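Local structure of epidermin leader peptide processing serine protease EpiP (3QFH) at residues L325-N330 with G343-L348; Y238-K243 with L293-Q298; G132-H137 with T370-R375; V255-L260 with K304-S309. The protein probably cleaves the leader peptide from the precursor of the lantibiotic epidermin, acting as a subtilisin-like serine endopeptidase. One frame throughout, in Å; residues are numbered along the deposited sequence.

Interaction 1. Residues L325-N330 with G343-L348; sequences LSEFSN and GSFAYL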
# COMPACT_ATOMS: atom_id res chain seq x y z
N LEU A 325 2.20 18.30 -9.00
CA LEU A 325 1.38 17.13 -8.71
C LEU A 325 1.05 16.39 -10.00
O LEU A 325 0.69 17.00 -11.00
CB LEU A 325 0.08 17.50 -8.01
CG LEU A 325 -0.66 16.33 -7.35
CD1 LEU A 325 0.13 15.88 -6.14
CD2 LEU A 325 -2.04 16.75 -6.92
N SER A 326 1.19 15.06 -9.98
CA SER A 326 0.83 14.27 -11.14
C SER A 326 -0.65 14.48 -11.45
O SER A 326 -1.48 14.57 -10.53
CB SER A 326 1.08 12.80 -10.86
OG SER A 326 2.43 12.56 -10.55
N GLU A 327 -0.99 14.52 -12.73
CA GLU A 327 -2.38 14.74 -13.14
C GLU A 327 -3.31 13.61 -12.66
O GLU A 327 -4.50 13.83 -12.44
CB GLU A 327 -2.49 14.93 -14.67
CG GLU A 327 -2.23 13.69 -15.53
CD GLU A 327 -0.76 13.30 -15.68
OE1 GLU A 327 -0.51 12.31 -16.39
OE2 GLU A 327 0.15 13.97 -15.10
N PHE A 328 -2.77 12.42 -12.49
CA PHE A 328 -3.57 11.29 -12.04
C PHE A 328 -3.65 11.17 -10.52
O PHE A 328 -4.37 10.32 -10.01
CB PHE A 328 -3.00 9.99 -12.61
CG PHE A 328 -1.50 9.77 -12.32
CD1 PHE A 328 -0.57 9.91 -13.34
CD2 PHE A 328 -1.06 9.42 -11.07
CE1 PHE A 328 0.78 9.72 -13.11
CE2 PHE A 328 0.30 9.21 -10.82
CZ PHE A 328 1.22 9.37 -11.84
N SER A 329 -2.92 11.99 -9.76
CA SER A 329 -2.93 11.82 -8.31
C SER A 329 -4.18 12.37 -7.63
O SER A 329 -4.58 13.50 -7.85
CB SER A 329 -1.71 12.48 -7.67
OG SER A 329 -1.61 12.09 -6.29
N ASN A 330 -4.80 11.55 -6.81
CA ASN A 330 -5.86 12.07 -5.97
C ASN A 330 -5.19 13.07 -5.01
O ASN A 330 -3.95 13.07 -4.83
CB ASN A 330 -6.56 10.97 -5.18
CG ASN A 330 -7.49 10.12 -6.04
OD1 ASN A 330 -7.61 10.28 -7.27
ND2 ASN A 330 -8.18 9.20 -5.37
N GLY A 343 5.58 10.16 -11.38
CA GLY A 343 5.53 10.29 -12.81
C GLY A 343 4.38 11.06 -13.39
O GLY A 343 3.63 11.71 -12.69
N SER A 344 4.26 11.00 -14.71
CA SER A 344 3.22 11.71 -15.42
C SER A 344 3.09 11.14 -16.83
O SER A 344 4.00 10.47 -17.33
CB SER A 344 3.57 13.20 -15.52
OG SER A 344 2.65 13.91 -16.34
N PHE A 345 1.94 11.41 -17.46
CA PHE A 345 1.70 11.02 -18.84
C PHE A 345 1.36 12.25 -19.67
O PHE A 345 0.82 12.12 -20.77
CB PHE A 345 0.58 9.96 -18.96
CG PHE A 345 0.96 8.62 -18.39
CD1 PHE A 345 1.88 7.83 -19.03
CD2 PHE A 345 0.39 8.17 -17.22
CE1 PHE A 345 2.26 6.59 -18.49
CE2 PHE A 345 0.75 6.93 -16.69
CZ PHE A 345 1.68 6.15 -17.33
N ALA A 346 1.72 13.43 -19.16
CA ALA A 346 1.45 14.69 -19.87
C ALA A 346 2.06 14.69 -21.27
O ALA A 346 1.42 15.06 -22.22
CB ALA A 346 1.95 15.88 -19.08
N TYR A 347 3.30 14.25 -21.38
CA TYR A 347 3.96 14.20 -22.67
C TYR A 347 3.28 13.25 -23.64
O TYR A 347 3.13 13.58 -24.81
CB TYR A 347 5.40 13.75 -22.53
CG TYR A 347 6.35 14.80 -22.04
CD1 TYR A 347 6.33 16.11 -22.56
CD2 TYR A 347 7.33 14.46 -21.14
CE1 TYR A 347 7.25 17.05 -22.12
CE2 TYR A 347 8.25 15.38 -20.71
CZ TYR A 347 8.21 16.66 -21.20
OH TYR A 347 9.13 17.54 -20.74
N LEU A 348 2.89 12.08 -23.15
CA LEU A 348 2.20 11.08 -23.95
C LEU A 348 0.92 11.66 -24.50
O LEU A 348 0.65 11.56 -25.70
CB LEU A 348 1.92 9.82 -23.13
CG LEU A 348 1.05 8.74 -23.78
CD1 LEU A 348 1.68 8.26 -25.06
CD2 LEU A 348 0.83 7.58 -22.80
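The Phe328 ring stands obliquely against Gly343 and Phe345. Phe328 CZ lies 3.5 Å from Gly343 O, and Phe328 CD1 lies 4.4 Å from Phe345 CD2. One face of the Phe328 ring carries Ser326 CB from its own turn, offset toward the rim. The second flat group is the Glu327 carboxylate. Its OE1 takes the backbone N-H of Phe345 on the syn lone pair, with Phe345 N 2.8 Å from Glu327 OE1. Glu327 OE2 accepts from Ser344 OG at 2.8 Å, also on the syn side but 24° out of the carboxylate plane. A bend at chi2 (-76°) turns the chain of Glu327 so that OE1 meets a backbone N-H and OE2 the Ser344 hydroxyl. Ser344 OG in turn accepts from Ala346 N, which makes an ST turn at the start of helix 346-358. Deeper in, Ser326 OG donates to Gly343 O at 2.6 Å, in the carbonyl plane; the same hydroxyl is also hydrogen-bonded to Ser318 OG. The chemistry is therefore that of a carboxylate at a helix start, where Phe345 holds the N-cap position. Two donors and the nearby helix N-terminus would be expected to favour the charged form of Glu327.

Interaction 2. Residues Y238-K243 with L293-Q298; sequences YIILDK and LQREYQ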
# COMPACT_ATOMS: atom_id res chain seq x y z
N TYR A 238 -12.27 1.96 -3.73
CA TYR A 238 -13.33 2.85 -3.36
C TYR A 238 -14.36 1.95 -2.72
O TYR A 238 -14.85 1.00 -3.34
CB TYR A 238 -13.87 3.59 -4.56
CG TYR A 238 -12.83 4.51 -5.14
CD1 TYR A 238 -12.63 5.77 -4.61
CD2 TYR A 238 -12.03 4.10 -6.20
CE1 TYR A 238 -11.67 6.62 -5.12
CE2 TYR A 238 -11.07 4.95 -6.72
CZ TYR A 238 -10.90 6.21 -6.17
OH TYR A 238 -9.94 7.07 -6.67
N ILE A 239 -14.65 2.24 -1.46
CA ILE A 239 -15.53 1.41 -0.68
C ILE A 239 -16.81 2.17 -0.34
O ILE A 239 -16.79 3.38 -0.12
CB ILE A 239 -14.78 0.96 0.60
CG1 ILE A 239 -15.49 -0.20 1.29
CG2 ILE A 239 -14.55 2.14 1.56
CD1 ILE A 239 -14.69 -0.80 2.41
N ILE A 240 -17.93 1.44 -0.34
CA ILE A 240 -19.22 2.00 0.01
C ILE A 240 -19.53 1.66 1.47
O ILE A 240 -19.39 0.51 1.89
CB ILE A 240 -20.36 1.42 -0.88
CG1 ILE A 240 -20.09 1.70 -2.36
CG2 ILE A 240 -21.70 2.00 -0.48
CD1 ILE A 240 -21.05 1.03 -3.32
N LEU A 241 -19.90 2.67 2.25
CA LEU A 241 -20.29 2.47 3.64
C LEU A 241 -21.44 3.41 3.92
O LEU A 241 -21.49 4.52 3.39
CB LEU A 241 -19.16 2.68 4.63
CG LEU A 241 -18.61 4.08 4.83
CD1 LEU A 241 -17.76 4.14 6.09
CD2 LEU A 241 -17.84 4.52 3.60
N ASP A 242 -22.34 2.97 4.79
CA ASP A 242 -23.54 3.72 5.09
C ASP A 242 -23.78 3.84 6.60
O ASP A 242 -24.43 2.98 7.19
CB ASP A 242 -24.71 3.02 4.42
CG ASP A 242 -25.97 3.82 4.46
OD1 ASP A 242 -26.98 3.32 3.94
OD2 ASP A 242 -25.95 4.95 5.01
N LYS A 243 -23.30 4.92 7.19
CA LYS A 243 -23.42 5.15 8.64
C LYS A 243 -24.86 5.33 9.16
O LYS A 243 -25.09 5.28 10.37
CB LYS A 243 -22.54 6.32 9.08
CG LYS A 243 -21.06 6.05 8.82
CD LYS A 243 -20.13 7.09 9.46
CE LYS A 243 -18.67 6.73 9.19
NZ LYS A 243 -17.71 7.64 9.87
N LEU A 293 -19.18 8.49 -8.10
CA LEU A 293 -19.08 8.19 -9.52
C LEU A 293 -18.05 7.08 -9.83
O LEU A 293 -18.10 6.46 -10.89
CB LEU A 293 -18.74 9.47 -10.28
CG LEU A 293 -19.10 9.50 -11.76
CD1 LEU A 293 -20.60 9.23 -11.94
CD2 LEU A 293 -18.72 10.85 -12.34
N GLN A 294 -17.13 6.82 -8.90
CA GLN A 294 -16.14 5.75 -9.08
C GLN A 294 -16.75 4.36 -8.90
O GLN A 294 -16.21 3.37 -9.42
CB GLN A 294 -14.95 5.93 -8.12
CG GLN A 294 -14.26 7.27 -8.24
CD GLN A 294 -13.91 7.60 -9.68
OE1 GLN A 294 -13.38 6.77 -10.41
NE2 GLN A 294 -14.21 8.82 -10.10
N ARG A 295 -17.85 4.27 -8.17
CA ARG A 295 -18.56 3.00 -7.98
C ARG A 295 -19.94 3.04 -8.64
O ARG A 295 -20.74 2.13 -8.43
CB ARG A 295 -18.73 2.69 -6.48
CG ARG A 295 -17.46 2.37 -5.75
CD ARG A 295 -16.81 1.06 -6.22
NE ARG A 295 -17.65 -0.12 -5.98
CZ ARG A 295 -17.80 -0.73 -4.81
NH1 ARG A 295 -18.58 -1.81 -4.71
NH2 ARG A 295 -17.19 -0.28 -3.72
N GLU A 296 -20.21 4.09 -9.42
CA GLU A 296 -21.51 4.26 -10.07
C GLU A 296 -22.59 4.01 -9.01
O GLU A 296 -23.53 3.25 -9.23
CB GLU A 296 -21.66 3.29 -11.25
CG GLU A 296 -20.51 3.34 -12.26
CD GLU A 296 -20.70 2.38 -13.42
OE1 GLU A 296 -21.74 1.69 -13.47
OE2 GLU A 296 -19.80 2.31 -14.29
N TYR A 297 -22.44 4.68 -7.87
CA TYR A 297 -23.31 4.48 -6.73
C TYR A 297 -24.36 5.58 -6.57
O TYR A 297 -24.03 6.76 -6.54
CB TYR A 297 -22.43 4.41 -5.49
CG TYR A 297 -23.16 4.25 -4.19
CD1 TYR A 297 -23.63 3.00 -3.78
CD2 TYR A 297 -23.36 5.34 -3.34
CE1 TYR A 297 -24.29 2.85 -2.58
CE2 TYR A 297 -24.01 5.19 -2.14
CZ TYR A 297 -24.48 3.95 -1.76
OH TYR A 297 -25.13 3.80 -0.56
N GLN A 298 -25.63 5.17 -6.47
CA GLN A 298 -26.76 6.11 -6.30
C GLN A 298 -27.52 5.95 -4.96
O GLN A 298 -28.65 6.42 -4.84
CB GLN A 298 -27.77 5.99 -7.47
CG GLN A 298 -27.25 6.40 -8.86
CD GLN A 298 -26.52 5.28 -9.59
OE1 GLN A 298 -26.94 4.12 -9.56
NE2 GLN A 298 -25.44 5.63 -10.28
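Arg295 reaches across to strand 237-241 and meets Tyr238 and Ile240. Beyond CB, Arg295 CG packs 4.0 Å from Tyr238 CB. The chain then bends at chi2 and again at chi3 (-62°), which curls Arg295 CD to within 3.5 Å of Tyr238 O. The guanidinium lies with one face against Ile240, whose CD1 sits 3.9 Å above the plane, over its centre. Arg295 NH2 gives the one hydrogen bond across the contact, to Tyr238 O at 2.7 Å. That bond is bent, with an N-H...O angle of 138°, and the oxygen is tilted from the guanidinium plane. Tyr238 O is also hydrogen-bonded to Thr82 OG1. NH1 forms a salt bridge with Glu253, which, with the bond from NH2 to Tyr238 O, holds the guanidinium at two nitrogens. On one flank, Gln294 CB makes a CH-pi contact over the Tyr238 ring, 4.0 Å from its centroid. The hydroxyl of that tyrosine goes elsewhere, to Asp281 and Asn330. On the other flank, Tyr297 lays a ring face under Ile240, with Ile240 CG2 3.4 Å from Tyr297 CE1. Thr82 also touches the side chains of Arg295 and Ile239. The loop after helix 288-292 thus packs on Tyr238 and Ile240 of strand 237-241, which pairs antiparallel with 302-306 in a small sheet of this subtilisin-like protease.

Interaction 3. Residues G132-H137 with T370-R375; sequences GVMKNH and TANNGR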
# COMPACT_ATOMS: atom_id res chain seq x y z
N GLY A 132 3.26 -9.67 -5.01
CA GLY A 132 4.32 -10.66 -4.87
C GLY A 132 5.58 -9.99 -5.37
O GLY A 132 5.56 -8.79 -5.69
N VAL A 133 6.69 -10.73 -5.42
CA VAL A 133 7.95 -10.17 -5.90
C VAL A 133 8.79 -11.23 -6.59
O VAL A 133 8.69 -12.44 -6.29
CB VAL A 133 8.79 -9.58 -4.72
CG1 VAL A 133 9.25 -10.72 -3.77
CG2 VAL A 133 10.01 -8.82 -5.24
N MET A 134 9.59 -10.79 -7.56
CA MET A 134 10.54 -11.68 -8.19
C MET A 134 11.73 -11.71 -7.20
O MET A 134 12.61 -10.88 -7.27
CB MET A 134 10.97 -11.11 -9.54
CG MET A 134 11.96 -12.02 -10.23
SD MET A 134 12.59 -11.35 -11.73
CE MET A 134 13.92 -12.58 -12.06
N LYS A 135 11.71 -12.66 -6.27
CA LYS A 135 12.75 -12.70 -5.23
C LYS A 135 14.17 -12.90 -5.79
O LYS A 135 15.12 -12.56 -5.14
CB LYS A 135 12.43 -13.77 -4.20
CG LYS A 135 12.59 -15.20 -4.68
CD LYS A 135 12.12 -16.15 -3.63
CE LYS A 135 12.52 -17.57 -3.95
NZ LYS A 135 12.24 -18.43 -2.77
N ASN A 136 14.29 -13.44 -6.99
CA ASN A 136 15.60 -13.67 -7.60
C ASN A 136 16.05 -12.56 -8.56
O ASN A 136 17.03 -12.73 -9.25
CB ASN A 136 15.63 -15.06 -8.27
CG ASN A 136 15.53 -16.20 -7.25
OD1 ASN A 136 15.98 -16.07 -6.10
ND2 ASN A 136 14.94 -17.32 -7.66
N HIS A 137 15.37 -11.42 -8.58
CA HIS A 137 15.82 -10.30 -9.39
C HIS A 137 17.18 -9.90 -8.82
O HIS A 137 17.30 -9.78 -7.61
CB HIS A 137 14.87 -9.12 -9.27
CG HIS A 137 15.11 -8.06 -10.28
ND1 HIS A 137 16.24 -7.26 -10.28
CD2 HIS A 137 14.36 -7.62 -11.32
CE1 HIS A 137 16.18 -6.41 -11.28
NE2 HIS A 137 15.05 -6.62 -11.94
N THR A 370 12.48 -1.85 -11.25
CA THR A 370 12.69 -3.26 -11.47
C THR A 370 11.42 -3.94 -11.98
O THR A 370 10.32 -3.71 -11.46
CB THR A 370 13.09 -3.95 -10.15
OG1 THR A 370 12.13 -3.61 -9.14
CG2 THR A 370 14.46 -3.51 -9.73
N ALA A 371 11.60 -4.80 -12.99
CA ALA A 371 10.51 -5.53 -13.60
C ALA A 371 10.54 -7.02 -13.26
O ALA A 371 11.57 -7.60 -12.87
CB ALA A 371 10.51 -5.31 -15.13
N ASN A 372 9.39 -7.64 -13.44
CA ASN A 372 9.20 -9.04 -13.13
C ASN A 372 9.81 -10.03 -14.16
O ASN A 372 9.53 -11.23 -14.12
CB ASN A 372 7.69 -9.26 -12.92
CG ASN A 372 7.38 -10.55 -12.28
OD1 ASN A 372 8.14 -11.03 -11.41
ND2 ASN A 372 6.24 -11.15 -12.66
N ASN A 373 10.63 -9.50 -15.08
CA ASN A 373 11.36 -10.30 -16.04
C ASN A 373 12.86 -10.29 -15.70
O ASN A 373 13.67 -10.75 -16.49
CB ASN A 373 11.13 -9.79 -17.48
CG ASN A 373 11.59 -8.37 -17.67
OD1 ASN A 373 12.20 -7.79 -16.77
ND2 ASN A 373 11.34 -7.81 -18.85
N GLY A 374 13.21 -9.74 -14.54
CA GLY A 374 14.61 -9.67 -14.10
C GLY A 374 15.34 -8.46 -14.63
O GLY A 374 16.53 -8.25 -14.33
N ARG A 375 14.64 -7.65 -15.41
CA ARG A 375 15.18 -6.45 -16.00
C ARG A 375 14.45 -5.21 -15.47
O ARG A 375 14.14 -5.13 -14.27
CB ARG A 375 15.19 -6.56 -17.55
CG ARG A 375 15.93 -7.81 -18.04
CD ARG A 375 16.16 -7.87 -19.57
NE ARG A 375 14.93 -7.84 -20.35
CZ ARG A 375 14.12 -8.88 -20.55
NH1 ARG A 375 14.39 -10.06 -20.02
NH2 ARG A 375 13.04 -8.73 -21.30
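In His137 the first torsion (-168°) sets CG anti to the backbone N, which carries the imidazole into the turn formed by residues 371-374. Met134 has the same kind of first torsion, and its chain stays extended beyond CG, so SD and CE lie along Gly374. The imidazole is enclosed on several sides. Thr370 CG2 stands 3.6 Å above one face, offset toward the rim, in a CH-pi contact. Gly374 O lies over the opposite face, 3.2 Å from His137 NE2, at an angle too poor for a hydrogen bond. At the ring edge, Ala371 O comes 3.2 Å from His137 CD2. The real bond is in the ring plane: His137 NE2 donates to a lone pair of Arg375 O at 2.9 Å, almost perfectly straight at 178°. The same carbonyl also accepts from Ala371 N. ND1 is hydrogen-bonded to Asp139 N, so both ring nitrogens have partners and the rotation of the ring is fixed. Met134 SD sits 3.3 Å from Gly374 N, and Met134 CB lies 3.4 Å from Asn372 OD1. The amide nitrogen of Asn372 is held by Asp173 O. Thr370 OG1 is hydrogen-bonded to Thr179 O, and Met134 N to Thr179 OG1, so helix 177-186 is tied to both segments. The contact therefore joins the loop after strand 126-130, which ends in the probably catalytic Asp130, to the turn between strands 367-370 and 376-379.

Interaction 4. Residues V255-L260 with K304-S309; sequences VEYDAL and KDVPAS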
# COMPACT_ATOMS: atom_id res chain seq x y z
N VAL A 255 -18.18 -4.43 6.81
CA VAL A 255 -17.25 -5.37 7.44
C VAL A 255 -15.82 -5.18 6.95
O VAL A 255 -14.88 -5.20 7.76
CB VAL A 255 -17.71 -6.83 7.32
CG1 VAL A 255 -16.68 -7.77 7.91
CG2 VAL A 255 -19.03 -7.00 8.03
N GLU A 256 -15.66 -4.97 5.65
CA GLU A 256 -14.36 -4.74 5.07
C GLU A 256 -13.77 -3.44 5.57
O GLU A 256 -12.59 -3.38 5.87
CB GLU A 256 -14.43 -4.70 3.53
CG GLU A 256 -14.41 -6.03 2.84
CD GLU A 256 -15.70 -6.82 2.94
OE1 GLU A 256 -16.77 -6.26 3.30
OE2 GLU A 256 -15.63 -8.03 2.60
N TYR A 257 -14.59 -2.39 5.62
CA TYR A 257 -14.13 -1.09 6.08
C TYR A 257 -13.55 -1.22 7.49
O TYR A 257 -12.41 -0.82 7.76
CB TYR A 257 -15.28 -0.06 6.06
CG TYR A 257 -14.80 1.32 6.43
CD1 TYR A 257 -14.46 2.23 5.44
CD2 TYR A 257 -14.64 1.69 7.76
CE1 TYR A 257 -13.98 3.50 5.78
CE2 TYR A 257 -14.18 2.95 8.10
CZ TYR A 257 -13.85 3.84 7.10
OH TYR A 257 -13.38 5.09 7.44
N ASP A 258 -14.35 -1.81 8.38
CA ASP A 258 -13.95 -2.04 9.76
C ASP A 258 -12.71 -2.89 9.85
O ASP A 258 -11.84 -2.61 10.65
CB ASP A 258 -15.06 -2.73 10.54
CG ASP A 258 -16.27 -1.83 10.79
OD1 ASP A 258 -16.14 -0.60 10.59
OD2 ASP A 258 -17.33 -2.35 11.19
N ALA A 259 -12.64 -3.95 9.05
CA ALA A 259 -11.50 -4.86 9.08
C ALA A 259 -10.22 -4.10 8.74
O ALA A 259 -9.21 -4.22 9.45
CB ALA A 259 -11.69 -6.01 8.11
N LEU A 260 -10.30 -3.32 7.68
CA LEU A 260 -9.16 -2.52 7.20
C LEU A 260 -8.72 -1.44 8.21
O LEU A 260 -7.52 -1.31 8.49
CB LEU A 260 -9.46 -1.91 5.83
CG LEU A 260 -8.28 -1.26 5.12
CD1 LEU A 260 -7.05 -2.20 5.08
CD2 LEU A 260 -8.69 -0.84 3.72
N LYS A 304 -15.70 6.01 -0.07
CA LYS A 304 -14.41 6.48 0.45
C LYS A 304 -13.23 5.80 -0.23
O LYS A 304 -13.31 4.64 -0.62
CB LYS A 304 -14.30 6.24 1.96
CG LYS A 304 -15.29 7.04 2.79
CD LYS A 304 -14.84 7.16 4.25
CE LYS A 304 -13.60 8.06 4.38
NZ LYS A 304 -13.10 8.17 5.78
N ASP A 305 -12.14 6.55 -0.38
CA ASP A 305 -10.91 6.04 -0.97
C ASP A 305 -10.14 5.44 0.21
O ASP A 305 -9.70 6.18 1.08
CB ASP A 305 -10.15 7.20 -1.63
CG ASP A 305 -8.88 6.76 -2.34
OD1 ASP A 305 -8.65 5.55 -2.49
OD2 ASP A 305 -8.10 7.66 -2.77
N VAL A 306 -10.00 4.12 0.25
CA VAL A 306 -9.34 3.46 1.38
C VAL A 306 -8.19 2.54 0.95
O VAL A 306 -8.21 1.96 -0.13
CB VAL A 306 -10.35 2.67 2.24
CG1 VAL A 306 -11.55 3.54 2.55
CG2 VAL A 306 -10.77 1.39 1.57
N PRO A 307 -7.17 2.39 1.80
CA PRO A 307 -7.02 2.99 3.12
C PRO A 307 -6.46 4.43 3.14
O PRO A 307 -6.23 4.96 4.22
CB PRO A 307 -6.04 2.05 3.81
CG PRO A 307 -5.16 1.57 2.70
CD PRO A 307 -6.03 1.50 1.47
N ALA A 308 -6.29 5.05 1.98
CA ALA A 308 -5.68 6.39 1.91
C ALA A 308 -6.37 7.44 2.78
O ALA A 308 -5.69 8.32 3.31
CB ALA A 308 -5.60 6.89 0.45
N SER A 309 -7.69 7.38 2.90
CA SER A 309 -8.43 8.38 3.68
C SER A 309 -8.72 7.91 5.10
O SER A 309 -9.44 8.58 5.81
CB SER A 309 -9.76 8.71 2.99
OG SER A 309 -10.58 7.55 2.94
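Lys304 opens the strand side of the contact, folding its chain at chi3 (69°) to bring Lys304 CD within 4.1 Å of Tyr257 CE1. Lys304 NZ ends 3.5 Å from Tyr257 OH, a loose approach and no hydrogen bond. Asp305 turns to the other side, where Asn330 and Tyr335 bond to it. Val306 faces the helix and splits its two methyls between two partners one helical turn apart. Val306 CG1 lies 4.0 Å from Tyr257 CE1, obliquely to the ring. Val306 CG2 meets Leu260 CD2 at 3.7 Å. Pro307 follows after a cis peptide bond, and Pro307 CB packs 3.9 Å from Leu260 CD2. One methyl of Leu260 thus touches both Val306 and Pro307. Past Pro307 the chain turns back, and Ser309 N bonds to Asp305 O. Apart from the approach of Lys304 NZ to Tyr257 OH, the contact is apolar, and no hydrogen bond crosses it. The axes of helix segment 255-260 and strand segment 304-306 pass 11.2 Å apart at 44°. On its other sides the helix faces helix 213-225 and strand 20-27. Val255 N is hydrogen-bonded to Asn77 OD1, so the propeptide region meets the first turn of this helix. Helices 213-225 and 254-269 probably form the pair on which the propeptide sheet rests, as in subtilisin precursors. A cis proline following this short strand likewise recurs in subtilisins.

Overall arrangement
Interaction 3 closes the longest loop, and the other three are nested inside it. Interactions 2 and 4 alternate along the chain, and both close before interaction 1 opens. The centres of interactions 2 and 4 are about 12 Å apart, and the two share the small antiparallel sheet of strands 237-241 and 302-306. Interaction 1 lies about 25 Å from each of them, near the edge strand 338-341 of the seven-stranded parallel sheet. It still touches both: Asn330 ND2 reaches Tyr238 OH and Asp305 OD2. Interaction 3 stands across the chain's centre from interactions 2 and 4, with centres about 35 and 29 Å away. The helix of interaction 4 meets the propeptide region, whereas interactions 1 and 3 lie by the parallel sheet of the subtilisin-like part.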